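Local coordinates for protein acetamidase (Bacillus halodurans, PDB 2II1) that binds calcium ions and probably hydrolyses carbon-nitrogen bonds in linear amides other than peptides, at residues 178-186 with 196-205; 224-232 with 242-250. All blocks are in the same frame, centred on the assembly; numbering follows the deposited sequence.

How the contacts relate
Contact 1 (178-186 with 196-205) comes first along the chain and closes before contact 2 (224-232 with 242-250) opens; their centres lie 24 Å apart and their nearest atoms about 12 Å apart, so the two never touch. They share the large nine-strand mixed sheet: strand 201-210 of contact 1 and strand 225-232 of contact 2 both belong to it. Contact 1 ties this sheet to a second one through strand 176-184 and builds the calcium site, whereas contact 2 packs helix 235-253 against the sheet. One sheet thus runs from the strand-rich part that carries the calcium ions to a part covered by helices.

Contact 1: residues 178-186 with 196-205; sequences LALGDLHAA and GVEIAGTVTL. With CA (calcium ion), chain F; CA (calcium ion), chain E.
His184 and Glu198 both set CG anti to the carbonyl carbon, beside the backbone N (chi1 -57° and -53°), and a bend at chi2 of Glu198 brings its carboxylate alongside the imidazole, pointing the same way, the planes almost perpendicular. They end on one calcium ion: His184 NE2 binds it at 2.1 Å, while Glu198 grips it with OE1 at 2.0 Å and OE2 at 2.4 Å. Asp182 OD1 joins at 2.1 Å. With two oxygens Asp182 can bridge: its OD2 holds a second calcium ion, which Asn155 and Asp157 also bind, and a water links the metals.

Gly196 CA sits over the centre of one face of the His184 ring, 4.1 Å from its centroid, a CH-pi contact where any CB would collide with the ring. Its N also donates to Glu198 OE2 from above the carboxylate plane.

His184 and Glu198 form a non-hydrogen-bonded pair in a short antiparallel pairing, with Asp182 two residues earlier. Beside it Val197 N donates to Ala186 O, at 2.9 Å, and Ala185 N to Val197 O.

Farther along, strands 178-184 and 201-205 belong to two sheets in a two-layer beta packing, crossing at 110°. Leu183 CD1 lies against Gly201 CA at 3.7 Å, where lack of a side chain suits the close approach, and Leu180 and Leu205 meet tip to tip, CD2 to CD2, at 3.6 Å.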
# COMPACT_ATOMS: atom_id res chain seq x y z
N LEU A 178 21.48 16.25 -10.19
CA LEU A 178 20.33 16.11 -9.27
C LEU A 178 19.43 17.35 -9.38
O LEU A 178 19.91 18.46 -9.46
CB LEU A 178 20.82 15.98 -7.81
CG LEU A 178 19.80 15.77 -6.69
CD1 LEU A 178 18.92 14.53 -6.89
CD2 LEU A 178 20.48 15.70 -5.32
N ALA A 179 18.13 17.13 -9.40
CA ALA A 179 17.13 18.18 -9.52
C ALA A 179 15.95 17.75 -8.64
O ALA A 179 15.72 16.55 -8.48
CB ALA A 179 16.68 18.33 -11.01
N LEU A 180 15.25 18.69 -8.03
CA LEU A 180 14.12 18.31 -7.20
C LEU A 180 13.08 19.40 -7.16
O LEU A 180 13.35 20.55 -7.49
CB LEU A 180 14.54 17.89 -5.79
CG LEU A 180 14.97 18.94 -4.78
CD1 LEU A 180 13.79 19.79 -4.28
CD2 LEU A 180 15.67 18.24 -3.65
N GLY A 181 11.88 19.01 -6.77
CA GLY A 181 10.74 19.89 -6.88
C GLY A 181 9.50 19.25 -6.33
O GLY A 181 9.55 18.23 -5.64
N ASP A 182 8.37 19.88 -6.63
CA ASP A 182 7.07 19.29 -6.37
C ASP A 182 6.88 18.89 -4.93
O ASP A 182 6.58 17.71 -4.64
CB ASP A 182 6.86 18.09 -7.28
CG ASP A 182 5.47 17.53 -7.21
OD1 ASP A 182 4.53 18.35 -7.14
OD2 ASP A 182 5.28 16.29 -7.22
N LEU A 183 7.01 19.87 -4.04
CA LEU A 183 6.81 19.68 -2.62
C LEU A 183 5.31 19.62 -2.31
O LEU A 183 4.52 20.24 -3.03
CB LEU A 183 7.46 20.81 -1.83
CG LEU A 183 8.95 21.10 -2.03
CD1 LEU A 183 9.42 22.14 -1.00
CD2 LEU A 183 9.79 19.83 -1.95
N HIS A 184 4.94 18.86 -1.27
CA HIS A 184 3.56 18.77 -0.79
C HIS A 184 3.54 18.99 0.70
O HIS A 184 4.47 18.61 1.40
CB HIS A 184 2.90 17.43 -1.07
CG HIS A 184 2.89 17.06 -2.51
ND1 HIS A 184 3.07 15.77 -2.96
CD2 HIS A 184 2.75 17.82 -3.62
CE1 HIS A 184 3.02 15.75 -4.28
NE2 HIS A 184 2.84 16.99 -4.71
N ALA A 185 2.46 19.60 1.14
CA ALA A 185 2.21 19.87 2.53
C ALA A 185 1.48 18.66 3.14
O ALA A 185 1.50 18.43 4.36
CB ALA A 185 1.39 21.15 2.64
N ALA A 186 0.84 17.87 2.28
CA ALA A 186 0.18 16.66 2.67
C ALA A 186 -0.12 15.86 1.44
O ALA A 186 -0.33 16.44 0.36
CB ALA A 186 -1.11 16.98 3.40
N GLY A 196 -1.16 16.23 -4.55
CA GLY A 196 -1.12 16.38 -3.11
C GLY A 196 -1.56 17.79 -2.83
O GLY A 196 -2.10 18.46 -3.70
N VAL A 197 -1.34 18.27 -1.61
CA VAL A 197 -1.52 19.68 -1.37
C VAL A 197 -0.25 20.30 -1.95
O VAL A 197 0.80 20.19 -1.35
CB VAL A 197 -1.68 20.02 0.13
CG1 VAL A 197 -1.86 21.53 0.32
CG2 VAL A 197 -2.86 19.25 0.71
N GLU A 198 -0.35 20.92 -3.12
CA GLU A 198 0.83 21.41 -3.87
C GLU A 198 1.31 22.73 -3.28
O GLU A 198 0.51 23.66 -3.09
CB GLU A 198 0.48 21.63 -5.33
CG GLU A 198 -0.16 20.42 -6.00
CD GLU A 198 0.82 19.27 -6.15
OE1 GLU A 198 2.05 19.48 -6.16
OE2 GLU A 198 0.36 18.13 -6.25
N ILE A 199 2.62 22.84 -3.04
CA ILE A 199 3.20 24.00 -2.37
C ILE A 199 4.69 24.24 -2.70
O ILE A 199 5.41 23.31 -2.97
CB ILE A 199 3.01 23.86 -0.84
CG1 ILE A 199 3.05 25.23 -0.14
CG2 ILE A 199 4.00 22.85 -0.23
CD1 ILE A 199 2.53 25.20 1.25
N ALA A 200 5.11 25.50 -2.68
CA ALA A 200 6.51 25.86 -2.82
C ALA A 200 7.20 25.84 -1.46
O ALA A 200 6.58 25.86 -0.40
CB ALA A 200 6.65 27.24 -3.41
N GLY A 201 8.52 25.82 -1.53
CA GLY A 201 9.32 25.78 -0.35
C GLY A 201 10.80 25.62 -0.60
O GLY A 201 11.31 25.92 -1.68
N THR A 202 11.49 25.15 0.45
CA THR A 202 12.93 25.03 0.44
C THR A 202 13.36 23.70 1.05
O THR A 202 12.90 23.30 2.13
CB THR A 202 13.56 26.17 1.27
OG1 THR A 202 13.13 27.44 0.76
CG2 THR A 202 15.07 26.09 1.25
N VAL A 203 14.24 22.99 0.36
CA VAL A 203 14.71 21.71 0.85
C VAL A 203 16.16 21.89 1.23
O VAL A 203 16.91 22.54 0.49
CB VAL A 203 14.55 20.57 -0.19
CG1 VAL A 203 15.28 19.33 0.26
CG2 VAL A 203 13.11 20.26 -0.39
N THR A 204 16.53 21.38 2.41
CA THR A 204 17.91 21.29 2.84
C THR A 204 18.28 19.83 2.88
O THR A 204 17.58 19.02 3.50
CB THR A 204 18.11 21.97 4.22
OG1 THR A 204 17.73 23.34 4.11
CG2 THR A 204 19.56 21.89 4.71
N LEU A 205 19.36 19.48 2.19
CA LEU A 205 19.82 18.11 2.11
C LEU A 205 21.35 18.04 2.20
O LEU A 205 22.03 19.03 1.91
CB LEU A 205 19.29 17.47 0.82
CG LEU A 205 19.59 18.10 -0.54
CD1 LEU A 205 20.95 17.71 -1.06
CD2 LEU A 205 18.58 17.69 -1.56
CA CA F . 2.62 17.61 -6.73
CA CA E . 3.99 14.72 -8.55
O HOH W 1 7.69 22.85 -4.54
O HOH W 2 4.15 21.40 -5.63
O HOH W 3 2.43 14.08 -10.17
O HOH W 4 2.08 15.89 -7.54

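Contact 2: residues 224-232 with 242-250; sequences THFMTIASA and ATKNMATFL
Met246, a selenomethionine in this crystal, reaches from the helix to Thr228 and Phe226 of the strand, and each part of its chain finds a different partner. CB rests 3.5 Å from Thr228 OG1. CG lies opposite the backbone N (chi1 -173°), and bends at chi2 and chi3 then turn the chain so that it slides past the Phe226 side chain in the opposite direction. SE comes to the edge of the Phe226 ring, in its plane and 4.0 Å from CD2, a Met-aromatic contact. The terminal CE tucks against the strand backbone, 3.7 Å from Thr228 N. A long, flexible, apolar chain suits this winding path between ring and backbone.

Helix 235-253 follows strand 225-232 after a short turn, making a beta-alpha unit, and packs obliquely on the large mixed sheet, its N-to-C direction at 137° to that of the strand. Small residues let the two come close where the helix passes Ala230, whose CB is 3.4 Å from Ala242 N.

Thr228 anchors the middle. Its OG1 stands between the backbone N and carbonyl carbon (chi1 54°) and donates to Ala242 O at 2.7 Å, a carbonyl that also accepts the helical bond from Met246 N. Meanwhile its CB packs on Asn245 CB. A valine here, lacking the hydroxyl, would probably leave Ala242 O with its helical donor alone and the strand without this polar tie to the helix.

At the amide end of Asn245, OD1 is bonded to Gln241 NE2, while ND2 donates to a water that also lies within a long 3.3 Å of Ile229 O. Toward the other end, Phe226 and Phe249 cross obliquely, their planes about midway between parallel and perpendicular, CE2 to CE2 at 4.0 Å; Phe215 and Phe292 enlarge this aromatic cluster, and Leu265 of helix 258-268 packs on Met246.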
# COMPACT_ATOMS: atom_id res chain seq x y z
N THR A 224 13.19 3.70 10.55
CA THR A 224 12.79 2.34 10.96
C THR A 224 12.77 1.29 9.85
O THR A 224 12.81 0.09 10.14
CB THR A 224 11.39 2.36 11.58
OG1 THR A 224 10.51 3.09 10.73
CG2 THR A 224 11.42 3.03 12.94
N HIS A 225 12.69 1.74 8.61
CA HIS A 225 12.53 0.85 7.45
C HIS A 225 13.45 1.20 6.30
O HIS A 225 13.92 2.32 6.19
CB HIS A 225 11.10 0.88 6.93
CG HIS A 225 10.13 0.21 7.85
ND1 HIS A 225 9.64 0.84 8.96
CD2 HIS A 225 9.60 -1.04 7.85
CE1 HIS A 225 8.83 0.02 9.60
NE2 HIS A 225 8.79 -1.12 8.95
N PHE A 226 13.68 0.21 5.46
CA PHE A 226 14.36 0.38 4.20
C PHE A 226 13.34 -0.00 3.12
O PHE A 226 12.52 -0.91 3.32
CB PHE A 226 15.61 -0.52 4.14
CG PHE A 226 16.27 -0.52 2.81
CD1 PHE A 226 17.08 0.53 2.44
CD2 PHE A 226 16.02 -1.53 1.91
CE1 PHE A 226 17.63 0.56 1.18
CE2 PHE A 226 16.60 -1.51 0.66
CZ PHE A 226 17.38 -0.48 0.30
N MSE A 227 13.32 0.73 2.02
CA MSE A 227 12.37 0.44 0.95
C MSE A 227 12.96 0.53 -0.41
O MSE A 227 13.68 1.47 -0.71
CB MSE A 227 11.23 1.45 0.97
CG MSE A 227 10.76 1.76 2.34
SE MSE A 227 9.22 2.92 2.23
CE MSE A 227 9.27 3.44 4.13
N THR A 228 12.58 -0.44 -1.24
CA THR A 228 12.87 -0.43 -2.66
C THR A 228 11.68 0.16 -3.45
O THR A 228 10.53 -0.15 -3.19
CB THR A 228 13.29 -1.84 -3.19
OG1 THR A 228 12.31 -2.82 -2.85
CG2 THR A 228 14.66 -2.23 -2.57
N ILE A 229 12.00 1.04 -4.38
CA ILE A 229 11.03 1.72 -5.23
C ILE A 229 11.13 1.28 -6.72
O ILE A 229 12.22 1.18 -7.32
CB ILE A 229 11.24 3.25 -5.14
CG1 ILE A 229 11.11 3.71 -3.69
CG2 ILE A 229 10.20 3.98 -5.96
CD1 ILE A 229 11.61 5.09 -3.44
N ALA A 230 9.97 1.04 -7.34
CA ALA A 230 9.93 0.77 -8.76
C ALA A 230 8.74 1.45 -9.42
O ALA A 230 7.68 1.61 -8.82
CB ALA A 230 9.93 -0.74 -9.05
N SER A 231 8.94 1.85 -10.68
CA SER A 231 7.87 2.41 -11.51
C SER A 231 7.67 1.64 -12.81
O SER A 231 8.65 1.22 -13.45
CB SER A 231 8.16 3.88 -11.85
OG SER A 231 8.29 4.60 -10.65
N ALA A 232 6.40 1.54 -13.20
CA ALA A 232 6.01 0.81 -14.39
C ALA A 232 4.73 1.36 -14.98
O ALA A 232 4.08 2.23 -14.42
CB ALA A 232 5.87 -0.66 -14.04
N ALA A 242 9.14 -3.69 -7.55
CA ALA A 242 9.62 -3.27 -6.22
C ALA A 242 9.95 -4.46 -5.33
O ALA A 242 10.90 -4.42 -4.52
CB ALA A 242 8.60 -2.35 -5.49
N THR A 243 9.07 -5.46 -5.40
CA THR A 243 9.17 -6.67 -4.61
C THR A 243 10.41 -7.49 -5.02
O THR A 243 11.17 -7.94 -4.17
CB THR A 243 7.86 -7.52 -4.72
OG1 THR A 243 6.74 -6.70 -4.34
CG2 THR A 243 7.93 -8.76 -3.83
N LYS A 244 10.59 -7.70 -6.32
CA LYS A 244 11.76 -8.43 -6.82
C LYS A 244 13.08 -7.75 -6.51
O LYS A 244 14.07 -8.45 -6.31
CB LYS A 244 11.62 -8.68 -8.30
CG LYS A 244 10.59 -9.79 -8.58
CD LYS A 244 10.44 -10.09 -10.07
CE LYS A 244 9.54 -11.30 -10.32
NZ LYS A 244 9.78 -11.87 -11.67
N ASN A 245 13.09 -6.42 -6.48
CA ASN A 245 14.28 -5.61 -6.10
C ASN A 245 14.72 -5.83 -4.65
O ASN A 245 15.93 -5.94 -4.34
CB ASN A 245 14.04 -4.12 -6.32
CG ASN A 245 13.97 -3.73 -7.79
OD1 ASN A 245 14.10 -4.58 -8.66
ND2 ASN A 245 13.77 -2.43 -8.06
N MSE A 246 13.75 -5.87 -3.76
CA MSE A 246 14.02 -6.23 -2.37
C MSE A 246 14.54 -7.66 -2.28
O MSE A 246 15.58 -7.93 -1.69
CB MSE A 246 12.76 -6.05 -1.50
CG MSE A 246 13.04 -6.24 -0.02
SE MSE A 246 14.35 -4.95 0.68
CE MSE A 246 13.02 -3.55 0.73
N ALA A 247 13.82 -8.59 -2.88
CA ALA A 247 14.13 -10.02 -2.75
C ALA A 247 15.52 -10.40 -3.34
O ALA A 247 16.26 -11.21 -2.78
CB ALA A 247 12.99 -10.86 -3.39
N THR A 248 15.85 -9.82 -4.50
CA THR A 248 17.13 -10.12 -5.14
C THR A 248 18.26 -9.42 -4.39
O THR A 248 19.34 -9.97 -4.28
CB THR A 248 17.17 -9.76 -6.65
OG1 THR A 248 16.95 -8.36 -6.84
CG2 THR A 248 16.12 -10.55 -7.45
N PHE A 249 18.01 -8.23 -3.86
CA PHE A 249 18.96 -7.56 -2.94
C PHE A 249 19.35 -8.42 -1.70
O PHE A 249 20.52 -8.68 -1.44
CB PHE A 249 18.41 -6.19 -2.48
CG PHE A 249 19.19 -5.57 -1.36
CD1 PHE A 249 20.57 -5.47 -1.42
CD2 PHE A 249 18.54 -5.06 -0.26
CE1 PHE A 249 21.29 -4.88 -0.35
CE2 PHE A 249 19.25 -4.48 0.80
CZ PHE A 249 20.64 -4.39 0.74
N LEU A 250 18.33 -8.82 -0.95
CA LEU A 250 18.48 -9.69 0.22
C LEU A 250 19.19 -11.02 -0.13
O LEU A 250 20.07 -11.48 0.60
CB LEU A 250 17.09 -9.98 0.83
CG LEU A 250 16.53 -9.07 1.92
CD1 LEU A 250 15.17 -9.58 2.42
CD2 LEU A 250 17.50 -8.95 3.07
O HOH W 5 14.55 -0.63 -5.92